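Local coordinates for muscarinic toxin-like protein 3 homolog (Ophiophagus hannah, PDB 3HH7) that acts as a homodimeric three-finger neurotoxin of king cobra venom, probably by blocking nicotinic acetylcholine receptors at the postsynaptic membrane, at residues A[14-18]-A[39-43]; A[1-5]-A[59-65]. All blocks are in the same frame, centred on the assembly; numbering follows the deposited sequence.

Contact 1. Residues A[14-18]-A[39-43]; sequences TEICP and RGCTF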
loop_
_atom_site.group_PDB
_atom_site.type_symbol
_atom_site.label_atom_id
_atom_site.label_comp_id
_atom_site.label_asym_id
_atom_site.label_seq_id
_atom_site.Cartn_x
_atom_site.Cartn_y
_atom_site.Cartn_z
ATOM N N THR A 14 0.514 -18.532 6.511
ATOM C CA THR A 14 0.804 -18.147 5.137
ATOM C C THR A 14 0.003 -18.956 4.135
ATOM O O THR A 14 -0.567 -20.016 4.448
ATOM C CB THR A 14 2.302 -18.247 4.799
ATOM O OG1 THR A 14 2.744 -19.591 4.998
ATOM C CG2 THR A 14 3.127 -17.310 5.661
ATOM N N GLU A 15 -0.058 -18.427 2.924
ATOM C CA GLU A 15 -0.651 -19.143 1.819
ATOM C C GLU A 15 0.210 -18.931 0.596
ATOM O O GLU A 15 0.881 -17.897 0.460
ATOM C CB GLU A 15 -2.079 -18.679 1.555
ATOM C CG GLU A 15 -2.190 -17.245 1.100
ATOM C CD GLU A 15 -3.627 -16.783 0.910
ATOM O OE1 GLU A 15 -4.548 -17.631 0.944
ATOM O OE2 GLU A 15 -3.825 -15.564 0.735
ATOM N N ILE A 16 0.199 -19.924 -0.284
ATOM C CA ILE A 16 0.887 -19.828 -1.548
ATOM C C ILE A 16 -0.133 -19.346 -2.574
ATOM O O ILE A 16 -1.192 -19.946 -2.740
ATOM C CB ILE A 16 1.501 -21.196 -1.957
ATOM C CG1 ILE A 16 2.470 -21.678 -0.858
ATOM C CG2 ILE A 16 2.137 -21.086 -3.344
ATOM C CD1 ILE A 16 3.109 -23.067 -1.079
ATOM N N CYS A 17 0.181 -18.251 -3.261
ATOM C CA CYS A 17 -0.758 -17.671 -4.222
ATOM C C CYS A 17 -0.917 -18.563 -5.462
ATOM O O CYS A 17 0.027 -19.268 -5.826
ATOM C CB CYS A 17 -0.321 -16.268 -4.620
ATOM S SG CYS A 17 0.041 -15.151 -3.222
ATOM N N PRO A 18 -2.119 -18.555 -6.083
ATOM C CA PRO A 18 -2.452 -19.448 -7.210
ATOM C C PRO A 18 -1.695 -19.230 -8.523
ATOM O O PRO A 18 -1.224 -20.202 -9.132
ATOM C CB PRO A 18 -3.952 -19.182 -7.441
ATOM C CG PRO A 18 -4.443 -18.562 -6.187
ATOM C CD PRO A 18 -3.283 -17.733 -5.705
ATOM N N ARG A 39 -4.834 -9.752 5.652
ATOM C CA ARG A 39 -3.641 -10.036 4.866
ATOM C C ARG A 39 -3.919 -11.167 3.894
ATOM O O ARG A 39 -4.693 -12.081 4.187
ATOM C CB ARG A 39 -2.513 -10.500 5.778
ATOM C CG ARG A 39 -2.078 -9.495 6.820
ATOM C CD ARG A 39 -0.967 -10.117 7.631
ATOM N NE ARG A 39 -0.435 -9.256 8.688
ATOM C CZ ARG A 39 -0.968 -9.107 9.900
ATOM N NH1 ARG A 39 -2.111 -9.719 10.234
ATOM N NH2 ARG A 39 -0.372 -8.316 10.777
ATOM N N GLY A 40 -3.256 -11.149 2.747
ATOM C CA GLY A 40 -3.334 -12.287 1.860
ATOM C C GLY A 40 -2.770 -12.102 0.462
ATOM O O GLY A 40 -2.106 -11.114 0.164
ATOM N N CYS A 41 -3.006 -13.106 -0.372
ATOM C CA CYS A 41 -2.737 -13.044 -1.805
ATOM C C CYS A 41 -3.804 -12.246 -2.518
ATOM O O CYS A 41 -4.985 -12.284 -2.148
ATOM C CB CYS A 41 -2.743 -14.456 -2.396
ATOM S SG CYS A 41 -1.422 -15.496 -1.853
ATOM N N THR A 42 -3.389 -11.543 -3.566
ATOM C CA THR A 42 -4.335 -10.821 -4.415
ATOM C C THR A 42 -3.738 -10.554 -5.789
ATOM O O THR A 42 -2.514 -10.548 -5.942
ATOM C CB THR A 42 -4.774 -9.485 -3.767
ATOM O OG1 THR A 42 -5.839 -8.889 -4.530
ATOM C CG2 THR A 42 -3.582 -8.507 -3.653
ATOM N N PHE A 43 -4.603 -10.346 -6.779
ATOM C CA PHE A 43 -4.158 -9.909 -8.103
ATOM C C PHE A 43 -4.440 -8.419 -8.360
ATOM O O PHE A 43 -4.053 -7.855 -9.402
ATOM C CB PHE A 43 -4.754 -10.800 -9.219
ATOM C CG PHE A 43 -6.263 -10.837 -9.256
ATOM C CD1 PHE A 43 -6.991 -9.778 -9.794
ATOM C CD2 PHE A 43 -6.954 -11.962 -8.804
ATOM C CE1 PHE A 43 -8.386 -9.821 -9.847
ATOM C CE2 PHE A 43 -8.355 -12.019 -8.857
ATOM C CZ PHE A 43 -9.066 -10.947 -9.375
HETATM O O HOH W 1 -5.850 -14.316 0.040
#
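Cys17 and Cys41 join these two segments covalently. Cys17 SG and Cys41 SG are 2.0 Å apart, and the bridge has a chi3 of -85°, near the right angle that a relaxed disulfide prefers. Each SG lies beside its own backbone N, anti to the carbonyl carbon. This brings Cys17 CB to 3.8 Å from Cys41 CB. It is one of the four disulfides in this chain, and it belongs to the cystine core from which the fingers of a three-finger toxin extend.

One direct hydrogen bond adds to the bridge. The extended side chain of Glu15 reaches over to the backbone of 39-43, and Glu15 OE2 accepts from Cys41 N at 2.8 Å. The bond is nearly straight, 171° at the hydrogen. It uses the anti side of the carboxylate, slightly out of its plane. Water 1 donates to the same OE2 and also to Cys41 O, so carboxylate and water together tie Glu15 to both backbone polar groups of Cys41.

Packing is modest. Glu15 CG lies 3.5 Å from Cys41 SG, so the aliphatic part of Glu15 packs on the Cys41 sulfur. Glu15 OE2 also sits close to Gly40 CA, at 3.5 Å.

Strand 14-16 and the 39-42 part of strand 34-42 run nearly parallel, with axes 7.3 Å apart at closest approach, but they belong to different sheets. Strand 14-16 pairs with strand 2-4, while Gly40 and Thr42 bond to Tyr25 and Phe23 of strand 23-31. The disulfide links the end of strand 14-16 to strand 34-42, with Cys3 packed against both cysteines.

Contact 2. Residues A[1-5]-A[59-65]; sequences TKCYN and RRDKCNQ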
loop_
_atom_site.group_PDB
_atom_site.type_symbol
_atom_site.label_atom_id
_atom_site.label_comp_id
_atom_site.label_asym_id
_atom_site.label_seq_id
_atom_site.Cartn_x
_atom_site.Cartn_y
_atom_site.Cartn_z
ATOM N N THR A 1 4.842 -16.964 -5.262
ATOM C CA THR A 1 4.508 -15.945 -4.217
ATOM C C THR A 1 3.892 -16.597 -2.983
ATOM O O THR A 1 2.921 -17.337 -3.088
ATOM C CB THR A 1 3.532 -14.888 -4.775
ATOM O OG1 THR A 1 4.020 -14.409 -6.031
ATOM C CG2 THR A 1 3.402 -13.724 -3.821
ATOM N N LYS A 2 4.475 -16.314 -1.823
ATOM C CA LYS A 2 3.955 -16.742 -0.522
ATOM C C LYS A 2 3.690 -15.498 0.322
ATOM O O LYS A 2 4.580 -14.657 0.525
ATOM C CB LYS A 2 4.960 -17.670 0.185
ATOM C CG LYS A 2 4.664 -17.968 1.654
ATOM C CD LYS A 2 5.541 -19.108 2.180
ATOM C CE LYS A 2 7.016 -18.797 2.036
ATOM N NZ LYS A 2 7.870 -19.855 2.670
ATOM N N CYS A 3 2.451 -15.374 0.796
ATOM C CA CYS A 3 2.027 -14.200 1.543
ATOM C C CYS A 3 1.516 -14.611 2.904
ATOM O O CYS A 3 0.919 -15.677 3.049
ATOM C CB CYS A 3 0.867 -13.528 0.813
ATOM S SG CYS A 3 1.225 -12.991 -0.848
ATOM N N TYR A 4 1.686 -13.736 3.892
ATOM C CA TYR A 4 0.931 -13.892 5.128
ATOM C C TYR A 4 -0.558 -13.769 4.831
ATOM O O TYR A 4 -0.957 -13.004 3.946
ATOM C CB TYR A 4 1.324 -12.837 6.150
ATOM C CG TYR A 4 2.704 -13.039 6.716
ATOM C CD1 TYR A 4 2.951 -14.050 7.641
ATOM C CD2 TYR A 4 3.759 -12.222 6.327
ATOM C CE1 TYR A 4 4.225 -14.235 8.171
ATOM C CE2 TYR A 4 5.029 -12.411 6.839
ATOM C CZ TYR A 4 5.253 -13.418 7.760
ATOM O OH TYR A 4 6.523 -13.582 8.271
ATOM N N ASN A 5 -1.380 -14.522 5.561
ATOM C CA ASN A 5 -2.828 -14.387 5.398
ATOM C C ASN A 5 -3.617 -14.349 6.692
ATOM O O ASN A 5 -4.852 -14.408 6.671
ATOM C CB ASN A 5 -3.381 -15.448 4.428
ATOM C CG ASN A 5 -3.310 -16.852 4.986
ATOM O OD1 ASN A 5 -2.524 -17.130 5.888
ATOM N ND2 ASN A 5 -4.124 -17.755 4.440
ATOM N N ARG A 59 5.393 -7.418 -3.433
ATOM C CA ARG A 59 5.652 -8.639 -4.206
ATOM C C ARG A 59 6.517 -9.715 -3.537
ATOM O O ARG A 59 6.371 -10.891 -3.855
ATOM C CB ARG A 59 6.266 -8.291 -5.567
ATOM C CG ARG A 59 5.332 -7.546 -6.469
ATOM C CD ARG A 59 5.792 -7.640 -7.899
ATOM N NE ARG A 59 4.877 -6.895 -8.749
ATOM C CZ ARG A 59 3.756 -7.393 -9.261
ATOM N NH1 ARG A 59 3.403 -8.649 -9.025
ATOM N NH2 ARG A 59 2.981 -6.619 -10.016
ATOM N N ARG A 60 7.408 -9.329 -2.635
ATOM C CA ARG A 60 8.366 -10.313 -2.109
ATOM C C ARG A 60 7.675 -11.286 -1.144
ATOM O O ARG A 60 6.708 -10.923 -0.474
ATOM C CB ARG A 60 9.542 -9.607 -1.442
ATOM C CG ARG A 60 10.303 -8.664 -2.384
ATOM C CD ARG A 60 11.063 -9.396 -3.499
ATOM N NE ARG A 60 12.072 -10.295 -2.946
ATOM C CZ ARG A 60 13.283 -9.899 -2.557
ATOM N NH1 ARG A 60 13.643 -8.623 -2.664
ATOM N NH2 ARG A 60 14.125 -10.780 -2.031
ATOM N N ASP A 61 8.152 -12.528 -1.087
ATOM C CA ASP A 61 7.596 -13.493 -0.150
ATOM C C ASP A 61 7.625 -12.954 1.271
ATOM O O ASP A 61 8.639 -12.411 1.710
ATOM C CB ASP A 61 8.369 -14.808 -0.212
ATOM C CG ASP A 61 7.922 -15.696 -1.355
ATOM O OD1 ASP A 61 7.186 -15.221 -2.248
ATOM O OD2 ASP A 61 8.332 -16.866 -1.354
ATOM N N LYS A 62 6.492 -13.086 1.972
ATOM C CA LYS A 62 6.366 -12.636 3.360
ATOM C C LYS A 62 6.581 -11.136 3.530
ATOM O O LYS A 62 6.976 -10.669 4.588
ATOM C CB LYS A 62 7.295 -13.445 4.285
ATOM C CG LYS A 62 6.833 -14.878 4.448
ATOM C CD LYS A 62 7.713 -15.617 5.447
ATOM C CE LYS A 62 7.038 -16.902 5.897
ATOM N NZ LYS A 62 5.954 -16.633 6.877
ATOM N N CYS A 63 6.302 -10.369 2.480
ATOM C CA CYS A 63 6.523 -8.926 2.539
ATOM C C CYS A 63 5.438 -8.179 3.330
ATOM O O CYS A 63 5.615 -7.007 3.716
ATOM C CB CYS A 63 6.639 -8.345 1.123
ATOM S SG CYS A 63 5.143 -8.524 0.095
ATOM N N ASN A 64 4.305 -8.854 3.537
ATOM C CA ASN A 64 3.102 -8.226 4.104
ATOM C C ASN A 64 2.826 -8.563 5.581
ATOM O O ASN A 64 1.670 -8.681 5.988
ATOM C CB ASN A 64 1.877 -8.605 3.254
ATOM C CG ASN A 64 1.534 -10.090 3.345
ATOM O OD1 ASN A 64 2.416 -10.940 3.526
ATOM N ND2 ASN A 64 0.242 -10.410 3.216
ATOM N N GLN A 65 3.885 -8.703 6.382
ATOM C CA GLN A 65 3.716 -8.941 7.818
ATOM C C GLN A 65 2.996 -7.775 8.468
ATOM O O GLN A 65 2.084 -8.033 9.260
ATOM C CB GLN A 65 5.052 -9.182 8.510
ATOM C CG GLN A 65 4.868 -9.770 9.893
ATOM C CD GLN A 65 6.161 -9.857 10.644
ATOM O OE1 GLN A 65 6.782 -8.844 10.945
ATOM N NE2 GLN A 65 6.580 -11.075 10.950
ATOM O OXT GLN A 65 3.342 -6.613 8.203
HETATM O O HOH W 2 7.235 -18.122 -3.674
HETATM O O HOH W 3 4.547 -11.304 -6.058
#
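Tyr4 and Asn64 form the tight part of this contact, which closes the core of the three-finger fold by holding the C-terminal tail against the N-terminal strand 2-4. The Asn64 side chain grips the backbone of Tyr4 twice. Asn64 OD1 accepts from Tyr4 N at 2.9 Å, in the carbonyl plane and on a lone pair. Asn64 ND2 donates to Tyr4 O, also at 2.9 Å, and bonds Tyr25 O as well. These bonds fix the rotation of the amide. Lys62, in the type II turn from Arg60 to Cys63, donates its N to Lys2 O.

The Tyr4 ring packs against the tail. Gln65 CG lies over one face, and Lys62 CB comes within 3.6 Å of Tyr4 CE2. The Tyr4 and Lys62 side chains cross at about a right angle.

The other end is looser and wetter. Water 2 links Thr1 N to Asp61 OD2, and water 3 connects Thr1 OG1 with Arg59 O. The guanidinium of Arg59 turns to the second subunit, where it bonds Thr49 O and Gly52 O of that chain. Asp61 still makes one direct bond: Asp61 OD1 takes Lys2 N at 3.0 Å, from well above the carboxylate plane.

How the contacts relate
Contact 1 and contact 2 have centres about 7 Å apart and share the two-stranded sheet. Strand 2-4 of contact 2 lies antiparallel to strand 14-16 of contact 1, and Cys17 N is 2.9 Å from Thr1 O, a probable hydrogen bond. The far segments also meet: Arg39 NE is 2.9 Å from Gln65 O. Thr14 CG2 packs on Lys62 NZ at 3.2 Å. Along the chain, contact 1 is nested inside the loop closed by contact 2. Together they join both chain ends and strand 34-42 at the disulfide core. Contact 1 is not touched by the second subunit; contact 2 reaches it through Arg59.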